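Local coordinates for protein general negative regulator of transcription subunit 4 (Saccharomyces cerevisiae, PDB 5AIE) that is the E3 ubiquitin ligase subunit of the CCR4-NOT complex, which controls transcription and mRNA turnover; this piece is its zinc-binding RING domain, at residues A[7-12]-A[32-37]. Sequence-based numbering, arbitrary orientation.
Sequences CPLCIE and QFCYNN. With ZN (zinc ion), chain C.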
ATOM      1  N   CYS A   7       8.944 -17.229  -6.991  1.00 95.89           N
ATOM      2  CA  CYS A   7       7.899 -16.351  -7.501  1.00 92.44           C
ATOM      3  C   CYS A   7       7.591 -15.258  -6.485  1.00 94.45           C
ATOM      4  O   CYS A   7       7.277 -15.547  -5.333  1.00 96.76           O
ATOM      5  CB  CYS A   7       6.634 -17.145  -7.826  1.00 99.33           C
ATOM      6  SG  CYS A   7       5.305 -16.167  -8.570  1.00 97.38           S
ATOM      7  N   PRO A   8       7.685 -13.990  -6.912  1.00 97.80           N
ATOM      8  CA  PRO A   8       7.494 -12.842  -6.019  1.00 88.04           C
ATOM      9  C   PRO A   8       6.043 -12.635  -5.588  1.00 89.35           C
ATOM     10  O   PRO A   8       5.771 -11.740  -4.787  1.00 89.08           O
ATOM     11  CB  PRO A   8       7.976 -11.662  -6.867  1.00 79.97           C
ATOM     12  CG  PRO A   8       7.740 -12.096  -8.270  1.00 83.02           C
ATOM     13  CD  PRO A   8       8.003 -13.574  -8.289  1.00 90.22           C
ATOM     14  N   LEU A   9       5.128 -13.447  -6.106  1.00 88.48           N
ATOM     15  CA  LEU A   9       3.711 -13.286  -5.800  1.00 91.12           C
ATOM     16  C   LEU A   9       3.210 -14.332  -4.806  1.00 95.04           C
ATOM     17  O   LEU A   9       2.570 -13.994  -3.810  1.00 91.40           O
ATOM     18  CB  LEU A   9       2.878 -13.350  -7.082  1.00 92.74           C
ATOM     19  CG  LEU A   9       3.277 -12.398  -8.212  1.00 85.35           C
ATOM     20  CD1 LEU A   9       2.249 -12.439  -9.330  1.00 86.36           C
ATOM     21  CD2 LEU A   9       3.450 -10.982  -7.688  1.00 91.11           C
ATOM     22  N   CYS A  10       3.502 -15.599  -5.079  1.00 97.96           N
ATOM     23  CA  CYS A  10       3.002 -16.692  -4.248  1.00104.43           C
ATOM     24  C   CYS A  10       4.107 -17.360  -3.435  1.00107.50           C
ATOM     25  O   CYS A  10       3.848 -18.313  -2.696  1.00109.85           O
ATOM     26  CB  CYS A  10       2.296 -17.735  -5.118  1.00 98.24           C
ATOM     27  SG  CYS A  10       3.323 -18.430  -6.432  1.00109.61           S
ATOM     28  N   ILE A  11       5.329 -16.849  -3.571  1.00101.47           N
ATOM     29  CA  ILE A  11       6.502 -17.370  -2.866  1.00 99.87           C
ATOM     30  C   ILE A  11       6.635 -18.882  -3.056  1.00110.10           C
ATOM     31  O   ILE A  11       6.756 -19.641  -2.094  1.00113.79           O
ATOM     32  CB  ILE A  11       6.457 -17.035  -1.356  1.00 97.09           C
ATOM     33  CG1 ILE A  11       5.873 -15.640  -1.132  1.00102.77           C
ATOM     34  CG2 ILE A  11       7.850 -17.116  -0.743  1.00100.59           C
ATOM     35  CD1 ILE A  11       6.720 -14.519  -1.703  1.00 98.74           C
ATOM     36  N   GLU A  12       6.598 -19.312  -4.313  1.00107.73           N
ATOM     37  CA  GLU A  12       6.744 -20.722  -4.644  1.00112.60           C
ATOM     38  C   GLU A  12       8.025 -20.957  -5.435  1.00112.81           C
ATOM     39  O   GLU A  12       8.432 -20.106  -6.225  1.00111.36           O
ATOM     40  CB  GLU A  12       5.532 -21.219  -5.435  1.00115.96           C
ATOM     41  CG  GLU A  12       4.268 -21.353  -4.606  1.00119.21           C
ATOM     42  CD  GLU A  12       4.418 -22.358  -3.482  1.00122.82           C
ATOM     43  OE1 GLU A  12       5.004 -23.435  -3.721  1.00123.56           O
ATOM     44  OE2 GLU A  12       3.956 -22.068  -2.358  1.00125.32           O
ATOM     45  N   GLN A  32       3.487 -19.800 -13.485  1.00108.50           N
ATOM     46  CA  GLN A  32       2.534 -20.086 -14.547  1.00101.40           C
ATOM     47  C   GLN A  32       1.104 -19.966 -14.034  1.00 97.15           C
ATOM     48  O   GLN A  32       0.182 -19.680 -14.798  1.00100.07           O
ATOM     49  CB  GLN A  32       2.772 -21.483 -15.124  1.00106.72           C
ATOM     50  N   PHE A  33       0.929 -20.184 -12.734  1.00 94.56           N
ATOM     51  CA  PHE A  33      -0.386 -20.094 -12.112  1.00 97.95           C
ATOM     52  C   PHE A  33      -0.754 -18.643 -11.811  1.00 92.15           C
ATOM     53  O   PHE A  33      -1.898 -18.235 -12.009  1.00 82.61           O
ATOM     54  CB  PHE A  33      -0.433 -20.930 -10.832  1.00101.02           C
ATOM     55  CG  PHE A  33      -0.142 -22.389 -11.050  1.00101.30           C
ATOM     56  CD1 PHE A  33      -1.043 -23.194 -11.727  1.00102.39           C
ATOM     57  CD2 PHE A  33       1.030 -22.955 -10.575  1.00102.12           C
ATOM     58  CE1 PHE A  33      -0.780 -24.536 -11.930  1.00101.27           C
ATOM     59  CE2 PHE A  33       1.300 -24.297 -10.775  1.00109.73           C
ATOM     60  CZ  PHE A  33       0.392 -25.088 -11.453  1.00107.10           C
ATOM     61  N   CYS A  34       0.217 -17.869 -11.334  1.00101.22           N
ATOM     62  CA  CYS A  34       0.006 -16.448 -11.082  1.00 90.18           C
ATOM     63  C   CYS A  34      -0.232 -15.702 -12.390  1.00 85.72           C
ATOM     64  O   CYS A  34      -0.995 -14.736 -12.437  1.00 84.42           O
ATOM     65  CB  CYS A  34       1.202 -15.842 -10.342  1.00 86.74           C
ATOM     66  SG  CYS A  34       1.324 -16.307  -8.597  1.00 83.94           S
ATOM     67  N   TYR A  35       0.426 -16.163 -13.448  1.00 85.75           N
ATOM     68  CA  TYR A  35       0.251 -15.596 -14.780  1.00 86.81           C
ATOM     69  C   TYR A  35      -1.188 -15.759 -15.259  1.00 94.91           C
ATOM     70  O   TYR A  35      -1.855 -14.779 -15.592  1.00 91.43           O
ATOM     71  CB  TYR A  35       1.220 -16.253 -15.765  1.00 91.41           C
ATOM     72  CG  TYR A  35       0.970 -15.902 -17.214  1.00 93.95           C
ATOM     73  CD1 TYR A  35       1.395 -14.690 -17.740  1.00 94.04           C
ATOM     74  CD2 TYR A  35       0.309 -16.785 -18.058  1.00 94.64           C
ATOM     75  CE1 TYR A  35       1.168 -14.368 -19.065  1.00 93.74           C
ATOM     76  CE2 TYR A  35       0.079 -16.472 -19.383  1.00 92.46           C
ATOM     77  CZ  TYR A  35       0.511 -15.263 -19.882  1.00 87.14           C
ATOM     78  OH  TYR A  35       0.281 -14.948 -21.201  1.00 88.51           O
ATOM     79  N   ASN A  36      -1.659 -17.003 -15.286  1.00 95.01           N
ATOM     80  CA  ASN A  36      -3.018 -17.303 -15.722  1.00 88.51           C
ATOM     81  C   ASN A  36      -4.072 -16.667 -14.820  1.00 89.52           C
ATOM     82  O   ASN A  36      -5.150 -16.294 -15.284  1.00 89.03           O
ATOM     83  CB  ASN A  36      -3.235 -18.816 -15.785  1.00 88.14           C
ATOM     84  CG  ASN A  36      -2.389 -19.484 -16.851  1.00 98.36           C
ATOM     85  OD1 ASN A  36      -2.635 -19.322 -18.047  1.00101.16           O
ATOM     86  ND2 ASN A  36      -1.392 -20.249 -16.422  1.00103.61           N
ATOM     87  N   ASN A  37      -3.752 -16.548 -13.535  1.00 88.82           N
ATOM     88  CA  ASN A  37      -4.649 -15.914 -12.573  1.00 88.78           C
ATOM     89  C   ASN A  37      -4.938 -14.469 -12.959  1.00 95.71           C
ATOM     90  O   ASN A  37      -6.085 -14.029 -12.937  1.00 98.26           O
ATOM     91  CB  ASN A  37      -4.056 -15.972 -11.161  1.00 85.20           C
ATOM     92  CG  ASN A  37      -4.960 -15.334 -10.116  1.00 85.31           C
ATOM     93  OD1 ASN A  37      -6.167 -15.195 -10.319  1.00 93.13           O
ATOM     94  ND2 ASN A  37      -4.376 -14.949  -8.987  1.00 76.41           N
TER
HETATM   95 ZN    ZN C1083       3.169 -17.814  -8.730  1.00 93.17          ZN
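C7 and C10 reach C34 through a shared zinc ion, a clear case of a metal doing the work that a hydrophobic core does in larger domains. The zinc is held at 2.4 Å by C10 SG and at the same distance by C34 SG; C7 SG stands further off, at 2.7 Å from the metal, although at 2.80 Å resolution little should be read into the difference. Both loop cysteines belong to one C-x-x-C turn, yet they arrive by different torsions: C7 SG lies anti to its own backbone N (chi1 -176°), whereas C10 SG sits between N and carbonyl carbon (chi1 57°), and the two sulfurs thereby converge on one ion. The third ligand comes from the first turn of helix 32-40. C10 SG and C34 SG lie 3.6 Å apart, a spacing set by their shared metal rather than by packing.

Apolar packing adds a smaller contribution. L9, between the two cysteines in sequence, turns toward the helix and lays its side chain alongside C34: its CB is 3.7 Å from C34 SG, and its CD1 branch touches C34 CB. Beyond this pair, an apolar side chain of another protein's chain packs on L9, and an aromatic one from that chain packs on C34.

Hydrogen bonding works within the loop. The backbone N of C7 bonds to E12 O, joining the two ends of the loop, with a weaker I11 N to C7 O bond across the turn, and L9 N makes a long, weak bond to C7 SG, 3.7 Å away. Such N-H to sulfur contacts, familiar in zinc knuckles, probably offset part of the thiolate's negative charge. The chemistry thus implies that coordination, more than side-chain packing, ties the N-terminal knuckle of this RING domain to its helix.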